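Local coordinates for nitroreductase-like family protein (Bacillus cereus, PDB 2I7H) that binds flavin mononucleotide as a homodimeric member of the nitroreductase family, its precise role being unspecified, at residues T22-V28 with H164-D169; L32-L36 with L126-L132; I96-E102 with Q157-L163. All coordinates share one frame; numbering follows the deposited sequence.

Interaction 1: T22-V28 with H164-D169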
loop_
_atom_site.group_PDB
_atom_site.type_symbol
_atom_site.label_atom_id
_atom_site.label_comp_id
_atom_site.label_asym_id
_atom_site.label_seq_id
_atom_site.Cartn_x
_atom_site.Cartn_y
_atom_site.Cartn_z
ATOM N N THR A 22 1.212 -18.396 12.103
ATOM C CA THR A 22 1.671 -19.756 12.341
ATOM C C THR A 22 1.506 -20.631 11.099
ATOM O O THR A 22 0.469 -20.627 10.432
ATOM C CB THR A 22 1.056 -20.383 13.615
ATOM O OG1 THR A 22 1.829 -21.530 13.994
ATOM C CG2 THR A 22 -0.415 -20.769 13.413
ATOM N N PHE A 23 2.564 -21.367 10.797
ATOM C CA PHE A 23 2.689 -22.069 9.523
ATOM C C PHE A 23 2.875 -23.561 9.664
ATOM O O PHE A 23 3.508 -24.010 10.608
ATOM C CB PHE A 23 3.828 -21.440 8.708
ATOM C CG PHE A 23 3.745 -19.926 8.645
ATOM C CD1 PHE A 23 4.503 -19.141 9.495
ATOM C CD2 PHE A 23 2.858 -19.297 7.769
ATOM C CE1 PHE A 23 4.401 -17.745 9.453
ATOM C CE2 PHE A 23 2.765 -17.941 7.716
ATOM C CZ PHE A 23 3.538 -17.156 8.565
ATOM N N THR A 24 2.318 -24.324 8.726
ATOM C CA THR A 24 2.630 -25.752 8.617
ATOM C C THR A 24 4.074 -25.909 8.129
ATOM O O THR A 24 4.666 -24.948 7.626
ATOM C CB THR A 24 1.647 -26.510 7.687
ATOM O OG1 THR A 24 2.008 -26.308 6.314
ATOM C CG2 THR A 24 0.213 -26.065 7.918
ATOM N N ASP A 25 4.625 -27.112 8.283
ATOM C CA ASP A 25 6.015 -27.401 7.904
ATOM C C ASP A 25 6.100 -27.849 6.435
ATOM O O ASP A 25 7.032 -28.551 6.033
ATOM C CB ASP A 25 6.627 -28.458 8.852
ATOM C CG ASP A 25 8.040 -28.095 9.330
ATOM O OD1 ASP A 25 8.447 -26.915 9.245
ATOM O OD2 ASP A 25 8.747 -29.002 9.818
ATOM N N LYS A 26 5.106 -27.442 5.649
ATOM C CA LYS A 26 5.107 -27.635 4.198
ATOM C C LYS A 26 6.134 -26.702 3.538
ATOM O O LYS A 26 6.402 -25.599 4.029
ATOM C CB LYS A 26 3.708 -27.378 3.630
ATOM C CG LYS A 26 3.557 -27.755 2.183
ATOM C CD LYS A 26 2.235 -27.306 1.643
ATOM C CE LYS A 26 2.205 -27.440 0.142
ATOM N NZ LYS A 26 0.963 -26.799 -0.363
ATOM N N ALA A 27 6.711 -27.151 2.433
ATOM C CA ALA A 27 7.864 -26.480 1.859
ATOM C C ALA A 27 7.420 -25.356 0.948
ATOM O O ALA A 27 6.555 -25.549 0.098
ATOM C CB ALA A 27 8.729 -27.484 1.103
ATOM N N VAL A 28 8.002 -24.178 1.132
ATOM C CA VAL A 28 7.717 -23.046 0.252
ATOM C C VAL A 28 8.819 -22.975 -0.799
ATOM O O VAL A 28 9.999 -22.868 -0.464
ATOM C CB VAL A 28 7.594 -21.707 1.034
ATOM C CG1 VAL A 28 7.334 -20.537 0.083
ATOM C CG2 VAL A 28 6.475 -21.795 2.056
ATOM N N HIS A 164 6.605 -12.504 6.979
ATOM C CA HIS A 164 6.777 -13.892 7.424
ATOM C C HIS A 164 5.768 -14.738 6.669
ATOM O O HIS A 164 4.597 -14.412 6.632
ATOM C CB HIS A 164 6.592 -14.009 8.930
ATOM C CG HIS A 164 7.692 -13.350 9.710
ATOM N ND1 HIS A 164 8.569 -14.056 10.500
ATOM C CD2 HIS A 164 8.062 -12.047 9.810
ATOM C CE1 HIS A 164 9.419 -13.220 11.074
ATOM N NE2 HIS A 164 9.137 -11.998 10.664
ATOM N N ILE A 165 6.237 -15.798 6.037
ATOM C CA ILE A 165 5.484 -16.433 4.962
ATOM C C ILE A 165 5.528 -17.947 5.079
ATOM O O ILE A 165 6.562 -18.517 5.390
ATOM C CB ILE A 165 6.077 -16.061 3.576
ATOM C CG1 ILE A 165 6.226 -14.550 3.435
ATOM C CG2 ILE A 165 5.240 -16.651 2.429
ATOM C CD1 ILE A 165 7.362 -14.119 2.504
ATOM N N GLY A 166 4.401 -18.589 4.800
ATOM C CA GLY A 166 4.368 -20.039 4.622
ATOM C C GLY A 166 2.954 -20.541 4.463
ATOM O O GLY A 166 1.991 -19.773 4.594
ATOM N N TYR A 167 2.826 -21.825 4.158
ATOM C CA TYR A 167 1.519 -22.473 4.070
ATOM C C TYR A 167 0.953 -22.621 5.471
ATOM O O TYR A 167 1.690 -22.638 6.451
ATOM C CB TYR A 167 1.622 -23.832 3.341
ATOM C CG TYR A 167 2.038 -23.673 1.907
ATOM C CD1 TYR A 167 3.351 -23.946 1.502
ATOM C CD2 TYR A 167 1.133 -23.199 0.954
ATOM C CE1 TYR A 167 3.742 -23.762 0.164
ATOM C CE2 TYR A 167 1.503 -23.012 -0.372
ATOM C CZ TYR A 167 2.804 -23.284 -0.759
ATOM O OH TYR A 167 3.155 -23.099 -2.071
ATOM N N PHE A 168 -0.361 -22.702 5.566
ATOM C CA PHE A 168 -1.010 -22.704 6.870
ATOM C C PHE A 168 -2.182 -23.659 6.905
ATOM O O PHE A 168 -2.754 -24.011 5.872
ATOM C CB PHE A 168 -1.469 -21.286 7.261
ATOM C CG PHE A 168 -2.466 -20.695 6.322
ATOM C CD1 PHE A 168 -3.821 -20.738 6.613
ATOM C CD2 PHE A 168 -2.056 -20.113 5.138
ATOM C CE1 PHE A 168 -4.751 -20.199 5.715
ATOM C CE2 PHE A 168 -2.977 -19.568 4.246
ATOM C CZ PHE A 168 -4.306 -19.601 4.528
ATOM N N ASP A 169 -2.536 -24.058 8.116
ATOM C CA ASP A 169 -3.622 -24.987 8.351
ATOM C C ASP A 169 -4.971 -24.282 8.205
ATOM O O ASP A 169 -5.678 -24.489 7.225
ATOM C CB ASP A 169 -3.467 -25.611 9.742
ATOM C CG ASP A 169 -4.055 -26.975 9.825
ATOM O OD1 ASP A 169 -5.195 -27.185 9.338
ATOM O OD2 ASP A 169 -3.368 -27.860 10.384
HETATM O O HOH W 1 -1.296 -22.962 10.483
HETATM O O HOH W 2 4.626 -24.009 5.110
HETATM O O HOH W 3 5.791 -23.717 -2.613
#

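Interaction 2: L32-L36 with L126-L132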
loop_
_atom_site.group_PDB
_atom_site.type_symbol
_atom_site.label_atom_id
_atom_site.label_comp_id
_atom_site.label_asym_id
_atom_site.label_seq_id
_atom_site.Cartn_x
_atom_site.Cartn_y
_atom_site.Cartn_z
ATOM N N LEU A 32 8.598 -19.833 -6.520
ATOM C CA LEU A 32 7.265 -19.302 -6.316
ATOM C C LEU A 32 7.297 -17.901 -5.678
ATOM O O LEU A 32 6.555 -17.009 -6.097
ATOM C CB LEU A 32 6.460 -20.265 -5.447
ATOM C CG LEU A 32 5.067 -19.826 -5.030
ATOM C CD1 LEU A 32 4.190 -19.622 -6.237
ATOM C CD2 LEU A 32 4.476 -20.849 -4.090
ATOM N N LEU A 33 8.142 -17.715 -4.668
ATOM C CA LEU A 33 8.246 -16.424 -4.000
ATOM C C LEU A 33 8.779 -15.388 -4.970
ATOM O O LEU A 33 8.360 -14.233 -4.935
ATOM C CB LEU A 33 9.150 -16.505 -2.767
ATOM C CG LEU A 33 8.668 -17.404 -1.627
ATOM C CD1 LEU A 33 9.741 -17.529 -0.610
ATOM C CD2 LEU A 33 7.424 -16.820 -0.987
ATOM N N ILE A 34 9.696 -15.811 -5.838
ATOM C CA ILE A 34 10.280 -14.905 -6.819
ATOM C C ILE A 34 9.227 -14.567 -7.869
ATOM O O ILE A 34 9.154 -13.441 -8.349
ATOM C CB ILE A 34 11.550 -15.537 -7.467
ATOM C CG1 ILE A 34 12.714 -15.529 -6.471
ATOM C CG2 ILE A 34 11.927 -14.835 -8.794
ATOM C CD1 ILE A 34 13.789 -16.543 -6.832
ATOM N N GLU A 35 8.415 -15.559 -8.221
ATOM C CA GLU A 35 7.333 -15.361 -9.177
ATOM C C GLU A 35 6.340 -14.320 -8.639
ATOM O O GLU A 35 6.042 -13.342 -9.312
ATOM C CB GLU A 35 6.644 -16.696 -9.528
ATOM C CG GLU A 35 5.410 -16.526 -10.384
ATOM C CD GLU A 35 4.818 -17.835 -10.907
ATOM O OE1 GLU A 35 3.729 -17.762 -11.516
ATOM O OE2 GLU A 35 5.427 -18.930 -10.750
ATOM N N LEU A 36 5.872 -14.531 -7.414
ATOM C CA LEU A 36 4.960 -13.612 -6.712
ATOM C C LEU A 36 5.491 -12.186 -6.545
ATOM O O LEU A 36 4.742 -11.220 -6.775
ATOM C CB LEU A 36 4.553 -14.205 -5.343
ATOM C CG LEU A 36 3.818 -15.553 -5.452
ATOM C CD1 LEU A 36 3.379 -16.059 -4.141
ATOM C CD2 LEU A 36 2.640 -15.423 -6.372
ATOM N N LEU A 126 -1.401 -11.569 -3.924
ATOM C CA LEU A 126 -0.814 -12.606 -4.764
ATOM C C LEU A 126 -0.523 -13.911 -4.025
ATOM O O LEU A 126 -0.830 -14.997 -4.529
ATOM C CB LEU A 126 0.454 -12.061 -5.441
ATOM C CG LEU A 126 0.187 -10.945 -6.463
ATOM C CD1 LEU A 126 1.392 -10.083 -6.728
ATOM C CD2 LEU A 126 -0.335 -11.510 -7.786
ATOM N N ALA A 127 0.073 -13.801 -2.839
ATOM C CA ALA A 127 0.390 -14.969 -2.034
ATOM C C ALA A 127 -0.890 -15.656 -1.551
ATOM O O ALA A 127 -1.017 -16.869 -1.642
ATOM C CB ALA A 127 1.355 -14.590 -0.848
ATOM N N TRP A 128 -1.856 -14.880 -1.059
ATOM C CA TRP A 128 -3.124 -15.453 -0.578
ATOM C C TRP A 128 -3.793 -16.331 -1.649
ATOM O O TRP A 128 -4.363 -17.377 -1.340
ATOM C CB TRP A 128 -4.109 -14.357 -0.122
ATOM C CG TRP A 128 -5.287 -14.951 0.553
ATOM C CD1 TRP A 128 -6.532 -15.200 0.009
ATOM C CD2 TRP A 128 -5.322 -15.462 1.894
ATOM N NE1 TRP A 128 -7.331 -15.816 0.941
ATOM C CE2 TRP A 128 -6.622 -15.987 2.106
ATOM C CE3 TRP A 128 -4.378 -15.514 2.945
ATOM C CZ2 TRP A 128 -7.018 -16.547 3.340
ATOM C CZ3 TRP A 128 -4.757 -16.086 4.165
ATOM C CH2 TRP A 128 -6.089 -16.580 4.352
ATOM N N GLU A 129 -3.718 -15.870 -2.900
ATOM C CA GLU A 129 -4.306 -16.550 -4.059
ATOM C C GLU A 129 -3.739 -17.967 -4.286
ATOM O O GLU A 129 -4.470 -18.877 -4.688
ATOM C CB GLU A 129 -4.197 -15.650 -5.312
ATOM C CG GLU A 129 -4.485 -16.338 -6.645
ATOM C CD GLU A 129 -4.530 -15.352 -7.844
ATOM O OE1 GLU A 129 -3.462 -14.877 -8.323
ATOM O OE2 GLU A 129 -5.646 -15.059 -8.312
ATOM N N ARG A 130 -2.448 -18.149 -3.999
ATOM C CA ARG A 130 -1.782 -19.465 -4.098
ATOM C C ARG A 130 -1.821 -20.270 -2.818
ATOM O O ARG A 130 -1.150 -21.279 -2.746
ATOM C CB ARG A 130 -0.302 -19.317 -4.443
ATOM C CG ARG A 130 0.013 -18.337 -5.509
ATOM C CD ARG A 130 -0.514 -18.839 -6.821
ATOM N NE ARG A 130 0.039 -18.041 -7.896
ATOM C CZ ARG A 130 1.006 -18.460 -8.707
ATOM N NH1 ARG A 130 1.535 -19.698 -8.564
ATOM N NH2 ARG A 130 1.425 -17.625 -9.666
ATOM N N GLY A 131 -2.558 -19.812 -1.804
ATOM C CA GLY A 131 -2.610 -20.502 -0.507
ATOM C C GLY A 131 -1.496 -20.201 0.491
ATOM O O GLY A 131 -1.418 -20.832 1.559
ATOM N N LEU A 132 -0.614 -19.263 0.155
ATOM C CA LEU A 132 0.404 -18.798 1.106
ATOM C C LEU A 132 -0.132 -17.719 2.050
ATOM O O LEU A 132 -0.736 -16.731 1.631
ATOM C CB LEU A 132 1.631 -18.256 0.385
ATOM C CG LEU A 132 2.707 -19.190 -0.112
ATOM C CD1 LEU A 132 3.651 -18.385 -0.997
ATOM C CD2 LEU A 132 3.463 -19.747 1.047
#

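Interaction 3: I96-E102 with Q157-L163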
loop_
_atom_site.group_PDB
_atom_site.type_symbol
_atom_site.label_atom_id
_atom_site.label_comp_id
_atom_site.label_asym_id
_atom_site.label_seq_id
_atom_site.Cartn_x
_atom_site.Cartn_y
_atom_site.Cartn_z
ATOM N N ILE A 96 10.926 -12.219 4.375
ATOM C CA ILE A 96 11.318 -11.225 3.388
ATOM C C ILE A 96 11.422 -9.827 4.018
ATOM O O ILE A 96 10.421 -9.237 4.417
ATOM C CB ILE A 96 10.398 -11.229 2.144
ATOM C CG1 ILE A 96 10.444 -12.618 1.492
ATOM C CG2 ILE A 96 10.903 -10.207 1.121
ATOM C CD1 ILE A 96 9.603 -12.762 0.274
ATOM N N VAL A 97 12.651 -9.333 4.144
ATOM C CA VAL A 97 12.876 -7.975 4.612
ATOM C C VAL A 97 12.695 -7.055 3.392
ATOM O O VAL A 97 13.356 -7.228 2.373
ATOM C CB VAL A 97 14.278 -7.804 5.278
ATOM C CG1 VAL A 97 14.415 -6.434 5.841
ATOM C CG2 VAL A 97 14.543 -8.849 6.377
ATOM N N VAL A 98 11.748 -6.140 3.473
ATOM C CA VAL A 98 11.479 -5.210 2.364
ATOM C C VAL A 98 12.015 -3.846 2.788
ATOM O O VAL A 98 11.638 -3.317 3.849
ATOM C CB VAL A 98 9.974 -5.085 2.046
ATOM C CG1 VAL A 98 9.751 -4.053 0.945
ATOM C CG2 VAL A 98 9.332 -6.485 1.672
ATOM N N TYR A 99 12.906 -3.292 1.979
ATOM C CA TYR A 99 13.536 -2.051 2.327
ATOM C C TYR A 99 13.657 -1.121 1.119
ATOM O O TYR A 99 13.426 -1.528 -0.030
ATOM C CB TYR A 99 14.897 -2.290 3.041
ATOM C CG TYR A 99 15.943 -2.839 2.155
ATOM C CD1 TYR A 99 16.051 -4.225 1.938
ATOM C CD2 TYR A 99 16.822 -1.990 1.496
ATOM C CE1 TYR A 99 17.012 -4.734 1.101
ATOM C CE2 TYR A 99 17.799 -2.491 0.651
ATOM C CZ TYR A 99 17.879 -3.866 0.452
ATOM O OH TYR A 99 18.845 -4.358 -0.388
HETATM N N MSE A 100 13.994 0.137 1.404
HETATM C CA MSE A 100 14.177 1.166 0.379
HETATM C C MSE A 100 15.266 2.152 0.804
HETATM O O MSE A 100 15.544 2.306 1.999
HETATM C CB MSE A 100 12.865 1.939 0.118
HETATM C CG MSE A 100 12.347 2.673 1.360
HETATM SE SE MSE A 100 10.732 3.656 0.974
HETATM C CE MSE A 100 11.128 5.248 1.887
ATOM N N ASN A 101 15.861 2.823 -0.179
ATOM C CA ASN A 101 16.744 3.943 0.128
ATOM C C ASN A 101 15.885 5.098 0.577
ATOM O O ASN A 101 14.892 5.408 -0.076
ATOM C CB ASN A 101 17.605 4.308 -1.074
ATOM C CG ASN A 101 18.568 3.213 -1.429
ATOM O OD1 ASN A 101 19.371 2.794 -0.607
ATOM N ND2 ASN A 101 18.476 2.711 -2.659
ATOM N N GLU A 102 16.274 5.735 1.668
ATOM C CA GLU A 102 15.482 6.820 2.192
ATOM C C GLU A 102 15.865 8.115 1.509
ATOM O O GLU A 102 16.982 8.605 1.678
ATOM C CB GLU A 102 15.689 6.940 3.695
ATOM C CG GLU A 102 14.814 7.970 4.290
ATOM C CD GLU A 102 13.551 7.399 4.751
ATOM O OE1 GLU A 102 13.181 7.685 5.883
ATOM O OE2 GLU A 102 12.918 6.645 3.984
ATOM N N GLN A 157 18.831 3.518 4.767
ATOM C CA GLN A 157 17.974 2.524 4.140
ATOM C C GLN A 157 16.902 2.157 5.147
ATOM O O GLN A 157 17.213 1.793 6.279
ATOM C CB GLN A 157 18.755 1.295 3.697
ATOM C CG GLN A 157 19.700 1.600 2.559
ATOM C CD GLN A 157 20.504 0.398 2.150
ATOM O OE1 GLN A 157 21.192 -0.211 2.964
ATOM N NE2 GLN A 157 20.424 0.044 0.882
ATOM N N ARG A 158 15.654 2.294 4.736
ATOM C CA ARG A 158 14.522 2.123 5.607
ATOM C C ARG A 158 13.890 0.757 5.396
ATOM O O ARG A 158 13.733 0.300 4.262
ATOM C CB ARG A 158 13.482 3.220 5.346
ATOM C CG ARG A 158 12.177 2.999 6.069
ATOM C CD ARG A 158 11.104 3.938 5.563
ATOM N NE ARG A 158 11.312 5.333 5.986
ATOM C CZ ARG A 158 10.723 5.903 7.042
ATOM N NH1 ARG A 158 9.899 5.181 7.790
ATOM N NH2 ARG A 158 10.980 7.185 7.357
ATOM N N ILE A 159 13.537 0.114 6.502
ATOM C CA ILE A 159 12.884 -1.177 6.467
ATOM C C ILE A 159 11.403 -0.919 6.584
ATOM O O ILE A 159 10.914 -0.442 7.604
ATOM C CB ILE A 159 13.389 -2.130 7.587
ATOM C CG1 ILE A 159 14.894 -2.376 7.432
ATOM C CG2 ILE A 159 12.566 -3.433 7.633
ATOM C CD1 ILE A 159 15.499 -3.268 8.530
ATOM N N VAL A 160 10.698 -1.210 5.505
ATOM C CA VAL A 160 9.252 -1.031 5.458
ATOM C C VAL A 160 8.493 -2.170 6.145
ATOM O O VAL A 160 7.461 -1.932 6.766
ATOM C CB VAL A 160 8.772 -0.819 4.018
ATOM C CG1 VAL A 160 7.320 -0.484 4.005
ATOM C CG2 VAL A 160 9.609 0.319 3.392
ATOM N N GLY A 161 9.012 -3.391 6.056
ATOM C CA GLY A 161 8.386 -4.507 6.721
ATOM C C GLY A 161 9.206 -5.762 6.605
ATOM O O GLY A 161 10.081 -5.874 5.740
ATOM N N ILE A 162 8.951 -6.697 7.521
ATOM C CA ILE A 162 9.452 -8.054 7.376
ATOM C C ILE A 162 8.241 -8.927 7.177
ATOM O O ILE A 162 7.374 -8.992 8.029
ATOM C CB ILE A 162 10.317 -8.532 8.568
ATOM C CG1 ILE A 162 11.451 -7.526 8.812
ATOM C CG2 ILE A 162 10.829 -10.004 8.309
ATOM C CD1 ILE A 162 12.522 -7.953 9.813
ATOM N N LEU A 163 8.166 -9.572 6.023
ATOM C CA LEU A 163 7.062 -10.470 5.745
ATOM C C LEU A 163 7.441 -11.888 6.149
ATOM O O LEU A 163 8.472 -12.388 5.730
ATOM C CB LEU A 163 6.690 -10.434 4.262
ATOM C CG LEU A 163 6.128 -9.169 3.645
ATOM C CD1 LEU A 163 6.537 -9.206 2.199
ATOM C CD2 LEU A 163 4.595 -9.140 3.800
#

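Interaction 1: T22-V28 with H164-D169
Phe23 and Tyr167 anchor the loop between helices 10-16 and 30-40 to the end of strand 157-167, a central strand of the antiparallel sheet of this nitroreductase-like fold. The tight half of the contact belongs to Phe23. Its ring lies along the backbone of 164-167, with the carbonyl carbon of Ile165 over one face and the carbonyl O of Tyr167 near the plane at the edge. Phe23 CD2 comes within 3.3 Å of Gly166 O; Gly166 has no side chain, and the phenyl group lies close against its backbone. Phe23 also touches Thr92 and Pro93. Val28 closes this half, its CG2 branch 3.8 Å from both Gly166 CA and Tyr167 CD1.

The outer half is more polar and wetter. Thr24 N donates to Tyr167 O at 2.9 Å, the single direct hydrogen bond between the segments, bent to 139° at the hydrogen. One water links Thr22 O to Asp169 N; a second joins the N-H of Tyr167, which it accepts, to the carbonyls of Thr24 and Lys26, to which it donates. Long and flexible, Lys26 suits this exposed side: with CG anti to its own N (chi1 -171°) and the rest extended, its methylenes run over the tyrosine ring and set the ammonium above the centre. This is a cation-pi contact, Lys26 NZ standing 3.8 Å from the centroid of the Tyr167 ring and only 8° off its normal.

Interaction 2: L32-L36 with L126-L132
Leu36 reaches from helix 30-40 onto the end of helix 106-129, and its two methyls divide the work. CD1 lies 3.8 Å from Ala127 CA, where a small side chain lets the leucine approach the backbone, and also meets Leu132 CD1. CD2 packs against Leu126 CB and over one face of the Arg130 guanidinium. Leu32 has CG anti to its backbone N (chi1 175°), sending its branches toward the other segment: CD2 meets Leu132 CD1 tip to tip at 4.0 Å, while CD1 touches Arg130 NH1. Leu33 CD2 comes to the same Leu132 methyl, the two side chains at about a right angle.

Arg130 folds back at chi2 (-68°), which lays its aliphatic part along Leu36 and carries the charged end to the surface. There NH2 donates to Glu35 OE1 at 3.0 Å in a salt bridge, with the oxygen in the guanidinium plane. On the extended Glu35 side chain, OE1 is met from above the carboxylate plane, the two planes standing 81° apart. Gly131, with its positive phi, is the C-prime residue of a Schellman motif, Leu132 N bonding Ala127 O and Gly131 N bonding Trp128 O; the turn ends the helix and swings Leu132 into this leucine-rich helix-to-helix interface of the nitroreductase-like fold.

Interaction 3: I96-E102 with Q157-L163
Val97 and Ile162 stand side by side on one face of the sheet, pointing the same way, with Val97 CG2 4.1 Å from Ile162 CD1. Ile159 belongs to this face too, its side chain slanting across that of Val97, CG2 to CG1. These branched residues suit the buried strands and meet Phe147 and Ile148 of helix 145-150 or neighbouring loops. Tyr99 and Gln157 continue the row: they lie alongside each other with ring and amide planes 73° apart, NE2 approaching CE2. Asn101 is likewise aligned with Gln157, but here the amides are nearly coplanar, 10° apart, and Gln157 NE2 donates to Asn101 OD1 at 3.3 Å. Gln157 OE1 of the same amide accepts from Thr154 N.

The opposite face carries Val98, whose side chain crosses that of Leu163 obliquely, CG2 to CD1, and selenomethionine Met100, which meets Val160 at about a right angle. Met100 also runs alongside Arg158, its CE 3.9 Å from Arg158 CD. In one of two conformers modelled for Glu102, Arg158 grips it side-on: NE donates to OE2 at 2.9 Å, and NH2 to the syn lone pair of OE1 at 2.7 Å, both close to the guanidinium plane. The second subunit adds a salt bridge from its Asp110 to Arg158 NH1, so this arginine joins sheet and dimer.

Between Val98 and Tyr99 the antiparallel register slips by one residue. Val160 N and, weakly at 3.4 Å, Gly161 N both donate to Val98 O, while Val98 N bonds Gly161 O. With Val160 and Gly161 both opposite Val98, this is a classic beta bulge between the two inner strands of the nitroreductase-like sheet.

Overall arrangement
Strand 157-167 joins two of the contacts: interaction 3 pairs its first part with strand 94-101 in the buried middle of the sheet, and interaction 1 covers its end with a partly exposed loop. They meet where Ile165 CD1 packs on Ile96 CD1. Interaction 2, also largely buried, ties two helices and touches interaction 1 through Tyr167 against Leu32 and Phe168 against Trp128. Chemistry follows place: backbone hydrogen bonds, interrupted by one bulge, dominate between the strands, leucine methyls between the helices, and waters with a lysine over a ring at the loop. Interactions 2 and 3 each place a salt bridge at their margin and do not touch one another.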